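Putative NADPH:quinone reductase (Bacillus thuringiensis, PDB 3GMS) is of unconfirmed function but probably reduces quinones with NADPH, as a zinc-binding-dehydrogenase relative pairing a GroES-like domain with a Rossmann domain. Local coordinates at residues 36-48 / 320-332. Numbering follows the deposited sequence.
Sequences FVRMLVRPINPSD and AEKTKGKVFLTSY
Strands 36-43 and 326-330 run antiparallel, their axes 4.6 Å apart at 146°: R42 and L329 form the hydrogen-bonded pair, flanked by bonds from S331 N to L40 O and from I44 N to V327 O, and beyond the latter a water bridges I44 O and V327 N. R42, bent at chi2 (88°), reaches past L329 O to S331. Its NH1 and NH2 both meet S331 OG end-on, at 2.9 and 3.0 Å, close to the guanidinium plane. NH1 also reaches L329 O (3.0 Å) from above the carbonyl plane, while R42 N meets that oxygen in plane, its N-H...O angle 167°. T98 O and Q100 O take NE and NH2, so backbone carbonyls and one hydroxyl fix the buried group's rotation. Further along the strand, I44 CD1 lies against L329 CG (3.8 Å). On the V41 and T330 face the two methyls of V41 part: CG1 presses on F328 CD1 (3.4 Å), CG2 on the phenol end of Y332, whose OH bonds D119. K326, bent at chi2 and chi3, carries NZ to N45 OD1 (3.0 Å); E69 holds N45 ND2. A classic beta bulge sets L40 and V41 opposite V71 of strand 71-77. Strand 326-330 thus brings the chain's C-terminal end into the GroES-like domain's sheet, between strands 34-43 and 301-306, with helix 310-318 against I44 and V327 and helix 119-122 against V41 and Y332.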
loop_
_atom_site.group_PDB
_atom_site.type_symbol
_atom_site.label_atom_id
_atom_site.label_comp_id
_atom_site.label_asym_id
_atom_site.label_seq_id
_atom_site.Cartn_x
_atom_site.Cartn_y
_atom_site.Cartn_z
ATOM N N PHE A 36 -20.323 11.798 -0.631
ATOM C CA PHE A 36 -19.567 12.950 -1.110
ATOM C C PHE A 36 -18.709 13.447 0.071
ATOM O O PHE A 36 -19.258 13.851 1.109
ATOM C CB PHE A 36 -20.582 14.018 -1.583
ATOM C CG PHE A 36 -19.961 15.304 -2.058
ATOM C CD1 PHE A 36 -19.373 15.377 -3.300
ATOM C CD2 PHE A 36 -20.006 16.459 -1.262
ATOM C CE1 PHE A 36 -18.817 16.559 -3.741
ATOM C CE2 PHE A 36 -19.452 17.637 -1.690
ATOM C CZ PHE A 36 -18.860 17.696 -2.938
ATOM N N VAL A 37 -17.373 13.411 -0.066
ATOM C CA VAL A 37 -16.518 13.545 1.092
ATOM C C VAL A 37 -15.513 14.681 0.874
ATOM O O VAL A 37 -14.802 14.710 -0.157
ATOM C CB VAL A 37 -15.760 12.192 1.303
ATOM C CG1 VAL A 37 -14.753 12.317 2.447
ATOM C CG2 VAL A 37 -16.775 11.048 1.603
ATOM N N ARG A 38 -15.475 15.639 1.801
ATOM C CA ARG A 38 -14.457 16.707 1.738
ATOM C C ARG A 38 -13.160 16.142 2.346
ATOM O O ARG A 38 -13.126 15.847 3.535
ATOM C CB ARG A 38 -14.920 17.965 2.515
ATOM C CG ARG A 38 -13.817 19.068 2.641
ATOM C CD ARG A 38 -14.291 20.317 3.451
ATOM N NE ARG A 38 -14.984 19.933 4.688
ATOM C CZ ARG A 38 -14.410 19.745 5.874
ATOM N NH1 ARG A 38 -13.100 19.902 6.026
ATOM N NH2 ARG A 38 -15.162 19.393 6.916
ATOM N N MET A 39 -12.108 16.002 1.532
ATOM C CA MET A 39 -10.822 15.392 1.980
ATOM C C MET A 39 -10.033 16.269 2.960
ATOM O O MET A 39 -10.013 17.500 2.846
ATOM C CB MET A 39 -9.954 15.071 0.763
ATOM C CG MET A 39 -10.568 13.990 -0.204
ATOM S SD MET A 39 -11.147 12.470 0.600
ATOM C CE MET A 39 -9.493 11.757 0.963
ATOM N N LEU A 40 -9.370 15.606 3.913
ATOM C CA LEU A 40 -8.532 16.277 4.884
ATOM C C LEU A 40 -7.107 15.985 4.515
ATOM O O LEU A 40 -6.323 16.916 4.312
ATOM C CB LEU A 40 -8.813 15.750 6.289
ATOM C CG LEU A 40 -10.241 16.021 6.774
ATOM C CD1 LEU A 40 -10.560 15.194 8.015
ATOM C CD2 LEU A 40 -10.389 17.504 7.126
ATOM N N VAL A 41 -6.791 14.693 4.342
ATOM C CA VAL A 41 -5.366 14.283 4.246
ATOM C C VAL A 41 -5.268 13.081 3.305
ATOM O O VAL A 41 -6.034 12.128 3.422
ATOM C CB VAL A 41 -4.783 13.881 5.612
ATOM C CG1 VAL A 41 -3.332 13.312 5.489
ATOM C CG2 VAL A 41 -4.853 15.025 6.629
ATOM N N ARG A 42 -4.321 13.117 2.371
ATOM C CA ARG A 42 -3.976 11.861 1.625
ATOM C C ARG A 42 -2.460 11.689 1.649
ATOM O O ARG A 42 -1.748 12.694 1.530
ATOM C CB ARG A 42 -4.377 11.888 0.125
ATOM C CG ARG A 42 -5.637 12.671 -0.206
ATOM C CD ARG A 42 -5.283 14.128 -0.455
ATOM N NE ARG A 42 -6.409 15.007 -0.823
ATOM C CZ ARG A 42 -6.591 16.243 -0.353
ATOM N NH1 ARG A 42 -5.799 16.778 0.575
ATOM N NH2 ARG A 42 -7.636 16.955 -0.789
ATOM N N PRO A 43 -1.970 10.434 1.707
ATOM C CA PRO A 43 -0.539 10.208 1.562
ATOM C C PRO A 43 -0.193 10.297 0.076
ATOM O O PRO A 43 -1.064 10.140 -0.793
ATOM C CB PRO A 43 -0.384 8.764 2.063
ATOM C CG PRO A 43 -1.629 8.059 1.472
ATOM C CD PRO A 43 -2.732 9.165 1.701
ATOM N N ILE A 44 1.078 10.557 -0.213
ATOM C CA ILE A 44 1.611 10.322 -1.537
ATOM C C ILE A 44 2.339 8.985 -1.487
ATOM O O ILE A 44 3.463 8.877 -0.989
ATOM C CB ILE A 44 2.542 11.458 -1.996
ATOM C CG1 ILE A 44 1.698 12.754 -2.105
ATOM C CG2 ILE A 44 3.202 11.074 -3.369
ATOM C CD1 ILE A 44 2.511 14.041 -2.412
ATOM N N ASN A 45 1.677 7.940 -1.951
ATOM C CA ASN A 45 2.342 6.646 -1.993
ATOM C C ASN A 45 3.099 6.484 -3.317
ATOM O O ASN A 45 2.595 6.872 -4.355
ATOM C CB ASN A 45 1.319 5.501 -1.885
ATOM C CG ASN A 45 0.538 5.495 -0.540
ATOM O OD1 ASN A 45 1.092 5.803 0.507
ATOM N ND2 ASN A 45 -0.735 5.093 -0.586
ATOM N N PRO A 46 4.300 5.856 -3.293
ATOM C CA PRO A 46 4.916 5.459 -4.569
ATOM C C PRO A 46 3.943 4.760 -5.532
ATOM O O PRO A 46 4.018 4.975 -6.757
ATOM C CB PRO A 46 6.089 4.543 -4.127
ATOM C CG PRO A 46 6.525 5.127 -2.816
ATOM C CD PRO A 46 5.115 5.428 -2.147
ATOM N N SER A 47 2.990 3.979 -5.023
ATOM C CA SER A 47 2.011 3.319 -5.884
ATOM C C SER A 47 0.949 4.257 -6.494
ATOM O O SER A 47 0.281 3.904 -7.482
ATOM C CB SER A 47 1.296 2.169 -5.125
ATOM O OG SER A 47 0.680 2.685 -3.958
ATOM N N ASP A 48 0.809 5.457 -5.944
ATOM C CA ASP A 48 -0.061 6.479 -6.561
ATOM C C ASP A 48 0.627 7.045 -7.814
ATOM O O ASP A 48 -0.039 7.583 -8.700
ATOM C CB ASP A 48 -0.303 7.679 -5.645
ATOM C CG ASP A 48 -1.098 7.342 -4.422
ATOM O OD1 ASP A 48 -2.108 6.627 -4.568
ATOM O OD2 ASP A 48 -0.757 7.852 -3.327
ATOM N N ALA A 320 16.205 10.902 -4.244
ATOM C CA ALA A 320 17.109 9.837 -3.761
ATOM C C ALA A 320 17.616 10.101 -2.338
ATOM O O ALA A 320 17.941 9.170 -1.597
ATOM C CB ALA A 320 18.270 9.639 -4.723
ATOM N N GLU A 321 17.667 11.373 -1.960
ATOM C CA GLU A 321 18.090 11.780 -0.622
ATOM C C GLU A 321 16.960 11.741 0.397
ATOM O O GLU A 321 17.200 11.953 1.582
ATOM C CB GLU A 321 18.708 13.190 -0.658
ATOM C CG GLU A 321 20.236 13.224 -0.790
ATOM C CD GLU A 321 20.767 12.333 -1.913
ATOM O OE1 GLU A 321 20.258 12.423 -3.059
ATOM O OE2 GLU A 321 21.700 11.537 -1.651
ATOM N N LYS A 322 15.737 11.476 -0.053
ATOM C CA LYS A 322 14.568 11.552 0.824
ATOM C C LYS A 322 14.802 10.826 2.152
ATOM O O LYS A 322 15.235 9.680 2.153
ATOM C CB LYS A 322 13.340 10.960 0.133
ATOM C CG LYS A 322 12.073 11.114 0.956
ATOM C CD LYS A 322 10.919 10.349 0.364
ATOM C CE LYS A 322 9.766 10.303 1.356
ATOM N NZ LYS A 322 10.147 9.507 2.537
ATOM N N THR A 323 14.518 11.498 3.266
ATOM C CA THR A 323 14.584 10.867 4.591
ATOM C C THR A 323 13.308 10.062 4.942
ATOM O O THR A 323 12.413 9.902 4.100
ATOM C CB THR A 323 14.954 11.880 5.686
ATOM O OG1 THR A 323 14.091 13.015 5.600
ATOM C CG2 THR A 323 16.404 12.340 5.520
ATOM N N LYS A 324 13.234 9.532 6.165
ATOM C CA LYS A 324 12.198 8.535 6.481
ATOM C C LYS A 324 10.841 9.197 6.695
ATOM O O LYS A 324 10.768 10.351 7.149
ATOM C CB LYS A 324 12.579 7.690 7.714
ATOM N N GLY A 325 9.779 8.460 6.379
ATOM C CA GLY A 325 8.425 8.921 6.653
ATOM C C GLY A 325 7.591 9.221 5.432
ATOM O O GLY A 325 8.100 9.334 4.322
ATOM N N LYS A 326 6.292 9.385 5.668
ATOM C CA LYS A 326 5.310 9.614 4.633
ATOM C C LYS A 326 5.053 11.111 4.338
ATOM O O LYS A 326 4.924 11.895 5.262
ATOM C CB LYS A 326 4.014 8.956 5.115
ATOM C CG LYS A 326 2.993 8.762 4.033
ATOM C CD LYS A 326 3.438 7.714 2.994
ATOM C CE LYS A 326 3.187 6.305 3.451
ATOM N NZ LYS A 326 3.391 5.378 2.315
ATOM N N VAL A 327 4.997 11.494 3.052
ATOM C CA VAL A 327 4.652 12.835 2.668
ATOM C C VAL A 327 3.140 12.884 2.432
ATOM O O VAL A 327 2.583 11.951 1.873
ATOM C CB VAL A 327 5.376 13.215 1.362
ATOM C CG1 VAL A 327 4.993 14.661 0.930
ATOM C CG2 VAL A 327 6.911 13.084 1.569
ATOM N N PHE A 328 2.477 13.929 2.880
ATOM C CA PHE A 328 1.022 14.044 2.703
ATOM C C PHE A 328 0.587 15.302 2.016
ATOM O O PHE A 328 1.250 16.356 2.137
ATOM C CB PHE A 328 0.326 14.023 4.087
ATOM C CG PHE A 328 0.536 12.758 4.867
ATOM C CD1 PHE A 328 -0.428 11.733 4.835
ATOM C CD2 PHE A 328 1.661 12.590 5.675
ATOM C CE1 PHE A 328 -0.233 10.572 5.567
ATOM C CE2 PHE A 328 1.876 11.392 6.398
ATOM C CZ PHE A 328 0.915 10.393 6.352
ATOM N N LEU A 329 -0.588 15.205 1.373
ATOM C CA LEU A 329 -1.287 16.346 0.780
ATOM C C LEU A 329 -2.439 16.680 1.661
ATOM O O LEU A 329 -3.296 15.827 1.910
ATOM C CB LEU A 329 -1.824 15.987 -0.611
ATOM C CG LEU A 329 -0.748 15.748 -1.685
ATOM C CD1 LEU A 329 -1.304 15.058 -2.935
ATOM C CD2 LEU A 329 0.109 17.037 -2.047
ATOM N N THR A 330 -2.459 17.912 2.184
ATOM C CA THR A 330 -3.426 18.192 3.234
ATOM C C THR A 330 -4.358 19.305 2.753
ATOM O O THR A 330 -3.992 20.086 1.856
ATOM C CB THR A 330 -2.747 18.581 4.581
ATOM O OG1 THR A 330 -2.020 19.805 4.404
ATOM C CG2 THR A 330 -1.807 17.476 5.106
ATOM N N SER A 331 -5.553 19.369 3.329
ATOM C CA SER A 331 -6.546 20.347 2.887
ATOM C C SER A 331 -7.343 20.915 4.045
ATOM O O SER A 331 -8.552 21.030 3.954
ATOM C CB SER A 331 -7.510 19.700 1.883
ATOM O OG SER A 331 -6.901 19.495 0.622
ATOM N N TYR A 332 -6.680 21.278 5.131
ATOM C CA TYR A 332 -7.390 21.708 6.320
ATOM C C TYR A 332 -7.993 23.118 6.182
ATOM O O TYR A 332 -7.398 23.923 5.476
ATOM C CB TYR A 332 -6.453 21.643 7.520
ATOM C CG TYR A 332 -6.168 20.222 7.985
ATOM C CD1 TYR A 332 -4.914 19.643 7.799
ATOM C CD2 TYR A 332 -7.154 19.465 8.631
ATOM C CE1 TYR A 332 -4.639 18.324 8.237
ATOM C CE2 TYR A 332 -6.895 18.165 9.087
ATOM C CZ TYR A 332 -5.630 17.607 8.894
ATOM O OH TYR A 332 -5.406 16.334 9.345
HETATM O O HOH W 1 5.476 9.586 0.923
#